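Local coordinates for protein type III effector HopA1 (Pseudomonas syringae pv. tomato str. DC3000, PDB 4RSX) that is a type III secretion effector of a plant-pathogenic bacterium, represented here by the C-terminal part of the protein, whose molecular activity is not established, at residues A[41-44]-A[45-49]; A[122-125]-A[126-130]; A[180-184]-A[185-189]; A[215-218]-A[219-223]; A[232-235]-A[236-240]. All blocks are in the same frame, centred on the assembly; numbering follows the deposited sequence.

Contact 1. Residues A[41-44]-A[45-49]; sequences HPMS and DEQQE
Ser44 ends an extended loop and Asp45 starts helix 45-58, whose first backbone bond runs from Gln48 N to Ser44 O at 2.9 Å. Ser44 is the N-cap, and with Gln47 it forms a capping box. Gln47 N donates to Ser44 OG at 3.2 Å. In return, Ser44 N donates to the side-chain oxygen Gln47 OE1 at 2.9 Å, with a nearly straight N-H...O angle of 168°. Ser44 OG lies between its own backbone N and carbonyl carbon (chi1 68°), which turns it to the amide of Gln47. A weak bond also runs from Ser44 OG to Gln47 OE1, which adds a third link between the two residues.

Met43 packs along the box. Its CB sits against Gln47 OE1, and its CG reaches Gln48 CG at 3.5 Å. The chain then bends at chi3, and SD rests on the backbone between Gln47 and Gln48. Gln48 is buried against Lys93, Pro148 and Ala149 of neighbouring loops. Glu49, one residue further on, forms a salt bridge with Lys93. The extended side chain of Gln48 turns back toward the loop and adds a second tie outside the box. Its NE2 donates to Met43 O at 3.0 Å, with the oxygen lying almost in the amide plane of Gln48.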
loop_
_atom_site.group_PDB
_atom_site.type_symbol
_atom_site.label_atom_id
_atom_site.label_comp_id
_atom_site.label_asym_id
_atom_site.label_seq_id
_atom_site.Cartn_x
_atom_site.Cartn_y
_atom_site.Cartn_z
ATOM N N HIS A 41 -10.415 10.441 -11.468
ATOM C CA HIS A 41 -11.690 9.941 -11.962
ATOM C C HIS A 41 -11.427 8.509 -12.413
ATOM O O HIS A 41 -10.352 8.212 -12.923
ATOM C CB HIS A 41 -12.190 10.807 -13.116
ATOM C CG HIS A 41 -13.655 10.667 -13.389
ATOM N ND1 HIS A 41 -14.159 9.803 -14.342
ATOM C CD2 HIS A 41 -14.729 11.289 -12.843
ATOM C CE1 HIS A 41 -15.478 9.893 -14.366
ATOM N NE2 HIS A 41 -15.849 10.786 -13.468
ATOM N N PRO A 42 -12.392 7.607 -12.195
ATOM C CA PRO A 42 -12.128 6.197 -12.510
ATOM C C PRO A 42 -11.852 5.975 -13.988
ATOM O O PRO A 42 -12.233 6.808 -14.829
ATOM C CB PRO A 42 -13.444 5.497 -12.145
ATOM C CG PRO A 42 -14.171 6.458 -11.215
ATOM C CD PRO A 42 -13.746 7.822 -11.645
ATOM N N MET A 43 -11.186 4.868 -14.295
ATOM C CA MET A 43 -11.083 4.399 -15.667
ATOM C C MET A 43 -12.494 4.085 -16.189
ATOM O O MET A 43 -13.440 3.921 -15.411
ATOM C CB MET A 43 -10.192 3.155 -15.740
ATOM C CG MET A 43 -10.872 1.897 -15.245
ATOM S SD MET A 43 -9.803 0.439 -15.201
ATOM C CE MET A 43 -8.853 0.773 -13.706
ATOM N N SER A 44 -12.637 4.010 -17.507
ATOM C CA SER A 44 -13.949 3.840 -18.131
ATOM C C SER A 44 -14.554 2.462 -17.837
ATOM O O SER A 44 -13.873 1.581 -17.291
ATOM C CB SER A 44 -13.827 4.040 -19.641
ATOM O OG SER A 44 -13.077 2.985 -20.224
ATOM N N ASP A 45 -15.825 2.272 -18.198
ATOM C CA ASP A 45 -16.478 0.965 -18.042
ATOM C C ASP A 45 -15.751 -0.167 -18.775
ATOM O O ASP A 45 -15.543 -1.251 -18.214
ATOM C CB ASP A 45 -17.940 1.021 -18.509
ATOM C CG ASP A 45 -18.880 1.539 -17.438
ATOM O OD1 ASP A 45 -19.963 2.043 -17.805
ATOM O OD2 ASP A 45 -18.542 1.448 -16.235
ATOM N N GLU A 46 -15.374 0.083 -20.026
ATOM C CA GLU A 46 -14.644 -0.901 -20.811
ATOM C C GLU A 46 -13.284 -1.182 -20.201
ATOM O O GLU A 46 -12.807 -2.316 -20.225
ATOM C CB GLU A 46 -14.438 -0.400 -22.244
ATOM C CG GLU A 46 -15.597 -0.653 -23.161
ATOM C CD GLU A 46 -15.415 0.014 -24.502
ATOM O OE1 GLU A 46 -16.159 0.989 -24.767
ATOM O OE2 GLU A 46 -14.521 -0.424 -25.272
ATOM N N GLN A 47 -12.641 -0.135 -19.691
ATOM C CA GLN A 47 -11.333 -0.298 -19.071
ATOM C C GLN A 47 -11.426 -1.185 -17.822
ATOM O O GLN A 47 -10.589 -2.069 -17.628
ATOM C CB GLN A 47 -10.680 1.070 -18.814
ATOM C CG GLN A 47 -10.107 1.686 -20.116
ATOM C CD GLN A 47 -9.682 3.132 -19.960
ATOM O OE1 GLN A 47 -10.145 3.847 -19.054
ATOM N NE2 GLN A 47 -8.790 3.577 -20.840
ATOM N N GLN A 48 -12.471 -0.985 -17.020
ATOM C CA GLN A 48 -12.751 -1.844 -15.858
ATOM C C GLN A 48 -12.950 -3.305 -16.255
ATOM O O GLN A 48 -12.365 -4.222 -15.662
ATOM C CB GLN A 48 -13.977 -1.313 -15.092
ATOM C CG GLN A 48 -13.731 0.079 -14.495
ATOM C CD GLN A 48 -14.927 0.660 -13.740
ATOM O OE1 GLN A 48 -15.641 -0.048 -13.021
ATOM N NE2 GLN A 48 -15.133 1.963 -13.888
ATOM N N GLU A 49 -13.757 -3.519 -17.285
ATOM C CA GLU A 49 -13.993 -4.868 -17.773
ATOM C C GLU A 49 -12.714 -5.528 -18.287
ATOM O O GLU A 49 -12.485 -6.708 -18.042
ATOM C CB GLU A 49 -15.094 -4.862 -18.844
ATOM C CG GLU A 49 -16.472 -4.462 -18.287
ATOM C CD GLU A 49 -17.103 -5.559 -17.422
ATOM O OE1 GLU A 49 -16.619 -6.713 -17.464
ATOM O OE2 GLU A 49 -18.087 -5.273 -16.705
#

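Contact 2. Residues A[122-125]-A[126-130]; sequences YATQ and LTRAM
The guanidinium of Arg128 has the methyl group of Thr124 as its neighbour one helical turn back, with CG2 4.1 Å from NE and set obliquely to the flat group. The two side chains run side by side and point the same way. The phenol ring of Tyr122 has Gln125 CD at its edge, in the ring plane. Pro183 and Ala186 of the loop after helix 166-180 also touch this tyrosine.

Tyr122 is the N-cap of helix 123-136, and these residues make its first turns. Leu126 N donates to Tyr122 O at 2.9 Å. The same i to i+4 pattern repeats from Arg128 N to Thr124 O and from Ala129 N to Gln125 O.

Ala123 O takes two bonds. Thr127 N reaches it at 2.8 Å, and Thr127 OG1 donates to it at 3.0 Å from above the carbonyl plane. The Thr127 hydroxyl stands beside its own backbone N (chi1 -65°), which brings it back over the preceding turn. The hydroxyl of the buried Thr127 thus has a partner within its own helix. Thr124 and Thr127 both touch Phe51 of helix 45-58, while Leu126 turns to Leu176 of helix 166-180 and Ala158 of strand 158-162.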
loop_
_atom_site.group_PDB
_atom_site.type_symbol
_atom_site.label_atom_id
_atom_site.label_comp_id
_atom_site.label_asym_id
_atom_site.label_seq_id
_atom_site.Cartn_x
_atom_site.Cartn_y
_atom_site.Cartn_z
ATOM N N TYR A 122 -3.889 3.032 -16.704
ATOM C CA TYR A 122 -2.751 2.117 -16.784
ATOM C C TYR A 122 -2.776 1.008 -15.742
ATOM O O TYR A 122 -1.820 0.251 -15.634
ATOM C CB TYR A 122 -1.437 2.894 -16.714
ATOM C CG TYR A 122 -1.149 3.607 -18.002
ATOM C CD1 TYR A 122 -0.582 2.930 -19.081
ATOM C CD2 TYR A 122 -1.485 4.937 -18.166
ATOM C CE1 TYR A 122 -0.339 3.571 -20.282
ATOM C CE2 TYR A 122 -1.235 5.590 -19.359
ATOM C CZ TYR A 122 -0.666 4.902 -20.410
ATOM O OH TYR A 122 -0.431 5.553 -21.600
ATOM N N ALA A 123 -3.862 0.903 -14.980
ATOM C CA ALA A 123 -3.932 -0.106 -13.914
ATOM C C ALA A 123 -3.698 -1.527 -14.421
ATOM O O ALA A 123 -2.941 -2.296 -13.814
ATOM C CB ALA A 123 -5.244 -0.011 -13.164
ATOM N N THR A 124 -4.328 -1.867 -15.541
ATOM C CA THR A 124 -4.208 -3.200 -16.113
ATOM C C THR A 124 -2.756 -3.516 -16.466
ATOM O O THR A 124 -2.235 -4.581 -16.120
ATOM C CB THR A 124 -5.127 -3.348 -17.348
ATOM O OG1 THR A 124 -6.493 -3.260 -16.925
ATOM C CG2 THR A 124 -4.924 -4.679 -18.019
ATOM N N GLN A 125 -2.106 -2.589 -17.156
ATOM C CA GLN A 125 -0.689 -2.731 -17.475
ATOM C C GLN A 125 0.150 -2.918 -16.213
ATOM O O GLN A 125 1.036 -3.777 -16.176
ATOM C CB GLN A 125 -0.181 -1.507 -18.248
ATOM C CG GLN A 125 -0.498 -1.509 -19.728
ATOM C CD GLN A 125 0.428 -0.594 -20.521
ATOM O OE1 GLN A 125 -0.026 0.270 -21.271
ATOM N NE2 GLN A 125 1.732 -0.796 -20.370
ATOM N N LEU A 126 -0.108 -2.108 -15.188
ATOM C CA LEU A 126 0.648 -2.239 -13.940
ATOM C C LEU A 126 0.442 -3.625 -13.344
ATOM O O LEU A 126 1.404 -4.264 -12.886
ATOM C CB LEU A 126 0.232 -1.169 -12.929
ATOM C CG LEU A 126 0.841 -1.288 -11.527
ATOM C CD1 LEU A 126 2.350 -1.252 -11.617
ATOM C CD2 LEU A 126 0.349 -0.167 -10.633
ATOM N N THR A 127 -0.807 -4.099 -13.375
ATOM C CA THR A 127 -1.136 -5.379 -12.748
ATOM C C THR A 127 -0.359 -6.511 -13.422
ATOM O O THR A 127 0.173 -7.401 -12.752
ATOM C CB THR A 127 -2.653 -5.647 -12.777
ATOM O OG1 THR A 127 -3.308 -4.658 -11.975
ATOM C CG2 THR A 127 -2.974 -7.023 -12.206
ATOM N N ARG A 128 -0.273 -6.446 -14.748
ATOM C CA ARG A 128 0.515 -7.396 -15.524
ATOM C C ARG A 128 1.978 -7.367 -15.107
ATOM O O ARG A 128 2.597 -8.413 -14.918
ATOM C CB ARG A 128 0.421 -7.058 -17.018
ATOM C CG ARG A 128 -0.963 -7.257 -17.632
ATOM C CD ARG A 128 -0.881 -7.270 -19.165
ATOM N NE ARG A 128 -2.202 -7.139 -19.774
ATOM C CZ ARG A 128 -2.876 -8.146 -20.329
ATOM N NH1 ARG A 128 -2.344 -9.366 -20.364
ATOM N NH2 ARG A 128 -4.081 -7.930 -20.855
ATOM N N ALA A 129 2.537 -6.164 -15.000
ATOM C CA ALA A 129 3.921 -6.013 -14.581
ATOM C C ALA A 129 4.130 -6.545 -13.161
ATOM O O ALA A 129 5.166 -7.140 -12.865
ATOM C CB ALA A 129 4.354 -4.557 -14.683
ATOM N N MET A 130 3.153 -6.327 -12.279
ATOM C CA MET A 130 3.260 -6.820 -10.904
ATOM C C MET A 130 3.292 -8.344 -10.880
ATOM O O MET A 130 4.102 -8.940 -10.169
ATOM C CB MET A 130 2.109 -6.290 -10.037
ATOM C CG MET A 130 2.245 -4.808 -9.704
ATOM S SD MET A 130 0.755 -4.136 -8.930
ATOM C CE MET A 130 0.843 -4.985 -7.349
#

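Contact 3. Residues A[180-184]-A[185-189]; sequences SGIPL and DAFVE
Apolar contacts join Ile182 and Pro183 to Ala186 and Phe187. Ile182 CG2 does most of the touching on its side, meeting Phe187 CE1 at 3.8 Å and Ala186 CB at 3.9 Å. The Ile182 and Phe187 side chains cross at about a right angle, and the methyl group meets the ring obliquely. Pro183 CG adds a further contact, 3.7 Å from Ala186 CB. Beyond these residues, Ile182 lies on Gln125 and Leu126 of helix 123-136, and Phe187 on Val118.

Backbone hydrogen bonds shape the turn. Ala186 N donates to Pro183 O at 2.8 Å, coming from above the carbonyl plane. Phe187 N reaches Leu184 O at 3.4 Å, a weak bond. Both are i to i+3 bonds, as expected of the short 3-10 segment around residues 184 to 186. This segment lies in the connection between helix 166-180 and strand 196-199. Gly181, with positive phi (77°), is where the chain leaves the helix.

Ser180 OG accepts from Ile182 N at 3.1 Å, which makes an ST turn at the helix end.

Polar atoms also surround the Phe187 ring. Ser180 OG stands at its edge, 4.3 Å from Phe187 CZ. Leu184 O also lies at the ring edge, near its plane. Phe187 CG sits beside the backbone N (chi1 -73°), and the ring reaches back to Ile182. It also makes a cation-pi contact with Lys177 of helix 166-180.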
loop_
_atom_site.group_PDB
_atom_site.type_symbol
_atom_site.label_atom_id
_atom_site.label_comp_id
_atom_site.label_asym_id
_atom_site.label_seq_id
_atom_site.Cartn_x
_atom_site.Cartn_y
_atom_site.Cartn_z
ATOM N N SER A 180 7.488 -2.254 -17.141
ATOM C CA SER A 180 6.026 -2.200 -17.205
ATOM C C SER A 180 5.511 -1.697 -18.552
ATOM O O SER A 180 4.379 -2.001 -18.942
ATOM C CB SER A 180 5.457 -1.328 -16.084
ATOM O OG SER A 180 5.759 0.043 -16.293
ATOM N N GLY A 181 6.332 -0.920 -19.255
ATOM C CA GLY A 181 5.903 -0.313 -20.503
ATOM C C GLY A 181 4.990 0.882 -20.272
ATOM O O GLY A 181 4.468 1.473 -21.225
ATOM N N ILE A 182 4.793 1.239 -19.005
ATOM C CA ILE A 182 3.963 2.382 -18.659
ATOM C C ILE A 182 4.786 3.660 -18.780
ATOM O O ILE A 182 5.890 3.740 -18.246
ATOM C CB ILE A 182 3.413 2.245 -17.234
ATOM C CG1 ILE A 182 2.516 1.015 -17.129
ATOM C CG2 ILE A 182 2.652 3.491 -16.809
ATOM C CD1 ILE A 182 2.109 0.722 -15.713
ATOM N N PRO A 183 4.250 4.672 -19.489
ATOM C CA PRO A 183 5.024 5.909 -19.659
ATOM C C PRO A 183 5.280 6.600 -18.328
ATOM O O PRO A 183 4.398 6.635 -17.470
ATOM C CB PRO A 183 4.126 6.785 -20.543
ATOM C CG PRO A 183 2.727 6.189 -20.438
ATOM C CD PRO A 183 2.942 4.711 -20.175
ATOM N N LEU A 184 6.469 7.162 -18.170
ATOM C CA LEU A 184 6.862 7.760 -16.902
ATOM C C LEU A 184 5.939 8.881 -16.446
ATOM O O LEU A 184 5.736 9.076 -15.243
ATOM C CB LEU A 184 8.309 8.249 -16.979
ATOM C CG LEU A 184 9.328 7.127 -17.186
ATOM C CD1 LEU A 184 10.742 7.679 -17.335
ATOM C CD2 LEU A 184 9.264 6.109 -16.043
ATOM N N ASP A 185 5.368 9.609 -17.402
ATOM C CA ASP A 185 4.429 10.679 -17.074
ATOM C C ASP A 185 3.100 10.129 -16.532
ATOM O O ASP A 185 2.305 10.874 -15.957
ATOM C CB ASP A 185 4.201 11.628 -18.278
ATOM C CG ASP A 185 3.383 10.981 -19.430
ATOM O OD1 ASP A 185 2.151 10.755 -19.268
ATOM O OD2 ASP A 185 3.965 10.736 -20.524
ATOM N N ALA A 186 2.862 8.828 -16.700
ATOM C CA ALA A 186 1.590 8.254 -16.271
ATOM C C ALA A 186 1.607 7.803 -14.808
ATOM O O ALA A 186 0.565 7.402 -14.264
ATOM C CB ALA A 186 1.165 7.110 -17.193
ATOM N N PHE A 187 2.780 7.848 -14.179
ATOM C CA PHE A 187 2.864 7.622 -12.740
ATOM C C PHE A 187 2.361 8.869 -12.019
ATOM O O PHE A 187 2.541 9.993 -12.501
ATOM C CB PHE A 187 4.293 7.256 -12.331
ATOM C CG PHE A 187 4.690 5.862 -12.748
ATOM C CD1 PHE A 187 5.107 5.601 -14.049
ATOM C CD2 PHE A 187 4.619 4.802 -11.845
ATOM C CE1 PHE A 187 5.459 4.311 -14.446
ATOM C CE2 PHE A 187 4.972 3.512 -12.230
ATOM C CZ PHE A 187 5.393 3.267 -13.539
ATOM N N VAL A 188 1.700 8.668 -10.885
ATOM C CA VAL A 188 1.006 9.754 -10.202
ATOM C C VAL A 188 1.870 10.344 -9.089
ATOM O O VAL A 188 2.315 9.616 -8.199
ATOM C CB VAL A 188 -0.314 9.234 -9.595
ATOM C CG1 VAL A 188 -0.966 10.292 -8.701
ATOM C CG2 VAL A 188 -1.271 8.798 -10.705
ATOM N N GLU A 189 2.118 11.653 -9.130
ATOM C CA GLU A 189 2.868 12.294 -8.051
ATOM C C GLU A 189 2.025 12.376 -6.787
ATOM O O GLU A 189 1.216 13.299 -6.626
ATOM C CB GLU A 189 3.308 13.703 -8.436
ATOM C CG GLU A 189 4.234 14.330 -7.389
ATOM C CD GLU A 189 5.497 13.506 -7.180
ATOM O OE1 GLU A 189 5.673 12.907 -6.092
ATOM O OE2 GLU A 189 6.326 13.453 -8.114
#

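Contact 4. Residues A[215-218]-A[219-223]; sequences HGMS and RAEVI
His215 lays one ring face against the side chain of Arg219, one helical turn on. Arg219 CG stands 3.9 Å from the ring centroid and 23° off the ring normal, a CH-pi contact offset toward the rim. The arginine bends at chi2 (-42°), which folds its guanidinium back along the helix. His215 ND1 then lies over the centre of one guanidinium face, 3.6 Å from Arg219 CZ. The two flat groups are inclined by 52°, so this is not a parallel stack.

Ser218 holds the edge of the same guanidinium. Arg219 NH2 donates to Ser218 OG at 3.0 Å, nearly in the guanidinium plane. Ser218 OG in turn donates to His215 O at 3.0 Å. Arg219 N also donates to that carbonyl, from the same face of its plane.

On another side of helix 215-228, Met217 SD lies 3.8 Å from Glu221 OE1. Glu221 forms salt bridges with Arg213 and Arg26, and Met217 packs on Met27 and Tyr30 of helix 26-35.

Arg219 NE donates to Pro252 O and NH1 to Glu206 O, while Tyr247 makes a cation-pi contact with it and His215 NE2 is hydrogen-bonded to Leu193 O. Backbone oxygens, Ser218 OG and the two rings hold the buried arginine, and bonds to all three of its side-chain nitrogens probably fix the rotation of the guanidinium.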
loop_
_atom_site.group_PDB
_atom_site.type_symbol
_atom_site.label_atom_id
_atom_site.label_comp_id
_atom_site.label_asym_id
_atom_site.label_seq_id
_atom_site.Cartn_x
_atom_site.Cartn_y
_atom_site.Cartn_z
ATOM N N HIS A 215 -0.733 0.611 7.081
ATOM C CA HIS A 215 0.210 1.696 7.333
ATOM C C HIS A 215 -0.436 2.942 7.959
ATOM O O HIS A 215 0.107 3.514 8.921
ATOM C CB HIS A 215 0.936 2.072 6.043
ATOM C CG HIS A 215 1.759 3.306 6.164
ATOM N ND1 HIS A 215 3.048 3.299 6.659
ATOM C CD2 HIS A 215 1.470 4.600 5.885
ATOM C CE1 HIS A 215 3.518 4.531 6.666
ATOM N NE2 HIS A 215 2.583 5.340 6.203
ATOM N N GLY A 216 -1.583 3.357 7.418
ATOM C CA GLY A 216 -2.326 4.497 7.947
ATOM C C GLY A 216 -2.751 4.367 9.406
ATOM O O GLY A 216 -2.564 5.303 10.202
ATOM N N MET A 217 -3.320 3.223 9.773
ATOM C CA MET A 217 -3.820 3.066 11.134
ATOM C C MET A 217 -2.671 2.921 12.123
ATOM O O MET A 217 -2.753 3.419 13.256
ATOM C CB MET A 217 -4.811 1.889 11.247
ATOM C CG MET A 217 -5.508 1.772 12.624
ATOM S SD MET A 217 -6.401 3.273 13.184
ATOM C CE MET A 217 -7.916 3.136 12.243
ATOM N N SER A 218 -1.592 2.259 11.701
ATOM C CA SER A 218 -0.455 2.082 12.600
ATOM C C SER A 218 0.206 3.418 12.931
ATOM O O SER A 218 0.533 3.685 14.095
ATOM C CB SER A 218 0.572 1.086 12.050
ATOM O OG SER A 218 1.323 1.635 10.987
ATOM N N ARG A 219 0.395 4.267 11.923
ATOM C CA ARG A 219 1.033 5.552 12.179
ATOM C C ARG A 219 0.046 6.490 12.871
ATOM O O ARG A 219 0.460 7.353 13.642
ATOM C CB ARG A 219 1.574 6.192 10.890
ATOM C CG ARG A 219 2.512 5.304 10.063
ATOM C CD ARG A 219 3.482 4.547 10.935
ATOM N NE ARG A 219 4.690 4.166 10.215
ATOM C CZ ARG A 219 4.952 2.947 9.747
ATOM N NH1 ARG A 219 6.093 2.724 9.111
ATOM N NH2 ARG A 219 4.083 1.957 9.906
ATOM N N ALA A 220 -1.253 6.319 12.600
ATOM C CA ALA A 220 -2.272 7.119 13.286
ATOM C C ALA A 220 -2.137 6.894 14.786
ATOM O O ALA A 220 -2.264 7.832 15.596
ATOM C CB ALA A 220 -3.687 6.734 12.816
ATOM N N GLU A 221 -1.860 5.645 15.152
ATOM C CA GLU A 221 -1.843 5.261 16.557
ATOM C C GLU A 221 -0.573 5.723 17.269
ATOM O O GLU A 221 -0.597 6.022 18.462
ATOM C CB GLU A 221 -2.160 3.758 16.717
ATOM C CG GLU A 221 -3.666 3.496 16.458
ATOM C CD GLU A 221 -4.052 2.023 16.343
ATOM O OE1 GLU A 221 -5.267 1.715 16.452
ATOM O OE2 GLU A 221 -3.158 1.174 16.132
ATOM N N VAL A 222 0.527 5.825 16.523
ATOM C CA VAL A 222 1.730 6.472 17.037
ATOM C C VAL A 222 1.393 7.920 17.457
ATOM O O VAL A 222 1.827 8.399 18.520
ATOM C CB VAL A 222 2.859 6.480 15.972
ATOM C CG1 VAL A 222 4.011 7.371 16.400
ATOM C CG2 VAL A 222 3.356 5.064 15.701
ATOM N N ILE A 223 0.619 8.606 16.618
ATOM C CA ILE A 223 0.245 9.992 16.886
ATOM C C ILE A 223 -0.633 10.098 18.137
ATOM O O ILE A 223 -0.424 10.987 18.967
ATOM C CB ILE A 223 -0.496 10.620 15.682
ATOM C CG1 ILE A 223 0.454 10.780 14.491
ATOM C CG2 ILE A 223 -1.087 11.983 16.058
ATOM C CD1 ILE A 223 -0.256 11.148 13.198
#

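Contact 5. Residues A[232-235]-A[236-240]; sequences MPFL and ARLKL
Phe234 and Arg237 cross at about a right angle, with ring and guanidinium planes 53° apart. Phe234 CD2 lies over one face of the guanidinium, toward its rim, and is 3.8 Å from Arg237 NH2. Leu238 covers one face of the Phe234 ring. Its CD1 is 4.2 Å from the ring centroid, a CH-pi contact. Phe234 CG points anti to the backbone N (chi1 -176°), which directs the ring toward helix 2-19, where it meets Lys16 and Glu19.

Arg237 bends at chi3 and turns back toward the loop. Its NE donates to Met232 O at 2.9 Å, with the oxygen near the guanidinium plane, while NH2 binds Ala226 O of helix 215-228. A water weakly links Met232 O with Arg237 NH1.

Met232 crosses Arg237 obliquely, CG to CG at 3.7 Å. Its CE end curls over Ala236 CB at 3.8 Å and approaches Leu240 CG. Leu235 and Lys239 run side by side, and the lysine ends in a salt bridge with Asp250.

Pro233 is the N-cap of helix 234-245, and Arg237 N donates to Pro233 O at 2.9 Å. This is the start of an alpha helix with a proline N-cap, its first turn tied to the preceding loop by an arginine side chain.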
loop_
_atom_site.group_PDB
_atom_site.type_symbol
_atom_site.label_atom_id
_atom_site.label_comp_id
_atom_site.label_asym_id
_atom_site.label_seq_id
_atom_site.Cartn_x
_atom_site.Cartn_y
_atom_site.Cartn_z
ATOM N N MET A 232 6.870 16.999 27.733
ATOM C CA MET A 232 7.895 17.258 26.717
ATOM C C MET A 232 7.277 17.960 25.499
ATOM O O MET A 232 6.052 17.941 25.346
ATOM C CB MET A 232 8.602 15.953 26.319
ATOM C CG MET A 232 7.950 14.700 26.873
ATOM S SD MET A 232 9.060 13.277 26.828
ATOM C CE MET A 232 9.593 13.309 25.108
ATOM N N PRO A 233 8.114 18.618 24.662
ATOM C CA PRO A 233 7.601 19.235 23.425
ATOM C C PRO A 233 6.892 18.196 22.557
ATOM O O PRO A 233 7.237 17.002 22.637
ATOM C CB PRO A 233 8.872 19.722 22.713
ATOM C CG PRO A 233 9.861 19.952 23.827
ATOM C CD PRO A 233 9.550 18.900 24.875
ATOM N N PHE A 234 5.920 18.636 21.756
ATOM C CA PHE A 234 5.137 17.731 20.924
ATOM C C PHE A 234 6.046 17.015 19.925
ATOM O O PHE A 234 5.896 15.817 19.679
ATOM C CB PHE A 234 4.017 18.498 20.216
ATOM C CG PHE A 234 3.095 17.623 19.410
ATOM C CD1 PHE A 234 2.802 17.932 18.089
ATOM C CD2 PHE A 234 2.536 16.473 19.966
ATOM C CE1 PHE A 234 1.948 17.124 17.330
ATOM C CE2 PHE A 234 1.683 15.649 19.204
ATOM C CZ PHE A 234 1.392 15.983 17.886
ATOM N N LEU A 235 7.014 17.748 19.384
ATOM C CA LEU A 235 7.993 17.178 18.465
ATOM C C LEU A 235 8.763 16.002 19.088
ATOM O O LEU A 235 8.924 14.945 18.462
ATOM C CB LEU A 235 8.963 18.267 17.994
ATOM C CG LEU A 235 10.094 17.780 17.095
ATOM C CD1 LEU A 235 9.524 17.001 15.913
ATOM C CD2 LEU A 235 10.954 18.955 16.606
ATOM N N ALA A 236 9.236 16.190 20.318
ATOM C CA ALA A 236 9.915 15.120 21.047
ATOM C C ALA A 236 8.970 13.954 21.390
ATOM O O ALA A 236 9.384 12.792 21.390
ATOM C CB ALA A 236 10.578 15.667 22.311
ATOM N N ARG A 237 7.710 14.258 21.686
ATOM C CA ARG A 237 6.740 13.200 21.992
ATOM C C ARG A 237 6.478 12.300 20.772
ATOM O O ARG A 237 6.478 11.083 20.891
ATOM C CB ARG A 237 5.438 13.786 22.567
ATOM C CG ARG A 237 5.560 14.289 24.025
ATOM C CD ARG A 237 4.231 14.819 24.563
ATOM N NE ARG A 237 3.995 16.225 24.230
ATOM C CZ ARG A 237 2.834 16.709 23.787
ATOM N NH1 ARG A 237 2.708 18.004 23.518
ATOM N NH2 ARG A 237 1.796 15.903 23.609
ATOM N N LEU A 238 6.311 12.906 19.599
ATOM C CA LEU A 238 6.205 12.162 18.343
ATOM C C LEU A 238 7.383 11.220 18.110
ATOM O O LEU A 238 7.195 10.026 17.843
ATOM C CB LEU A 238 6.115 13.130 17.172
ATOM C CG LEU A 238 4.728 13.711 16.952
ATOM C CD1 LEU A 238 4.778 14.878 15.959
ATOM C CD2 LEU A 238 3.794 12.623 16.466
ATOM N N LYS A 239 8.594 11.763 18.196
ATOM C CA LYS A 239 9.801 10.968 18.034
ATOM C C LYS A 239 9.893 9.867 19.079
ATOM O O LYS A 239 10.280 8.738 18.768
ATOM C CB LYS A 239 11.038 11.864 18.091
ATOM C CG LYS A 239 11.113 12.835 16.917
ATOM C CD LYS A 239 12.493 13.491 16.822
ATOM C CE LYS A 239 12.599 14.370 15.576
ATOM N NZ LYS A 239 12.863 13.579 14.352
ATOM N N LEU A 240 9.534 10.187 20.317
ATOM C CA LEU A 240 9.536 9.182 21.380
ATOM C C LEU A 240 8.473 8.125 21.116
ATOM O O LEU A 240 8.717 6.941 21.296
ATOM C CB LEU A 240 9.263 9.831 22.729
ATOM C CG LEU A 240 10.053 9.336 23.934
ATOM C CD1 LEU A 240 9.819 7.848 24.178
ATOM C CD2 LEU A 240 11.545 9.646 23.761
HETATM O O HOH W 1 3.777 20.360 25.586
#

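Overall arrangement
The contacts follow one another along the chain in numerical order and fall into two groups of an alpha/beta fold built on a seven-stranded antiparallel sheet. Contacts 1 and 2 lie at the starts of helices 45-58 and 123-136, and contact 3 in the loop after helix 166-180. Contacts 1 and 3 each touch contact 2 but not each other: Met43 packs on Ala123, and Tyr122, Gln125 and Leu126 meet the 180-186 turn. Centres of contacts 2 and 3 are about 11 Å apart. Contacts 4 and 5 lie on successive helices near the C-terminus, 215-228 and 234-245, which meet at Ile223 and Leu238; their centres are about 15 Å apart. From contact 1 to contact 5 the centres are about 45 Å apart.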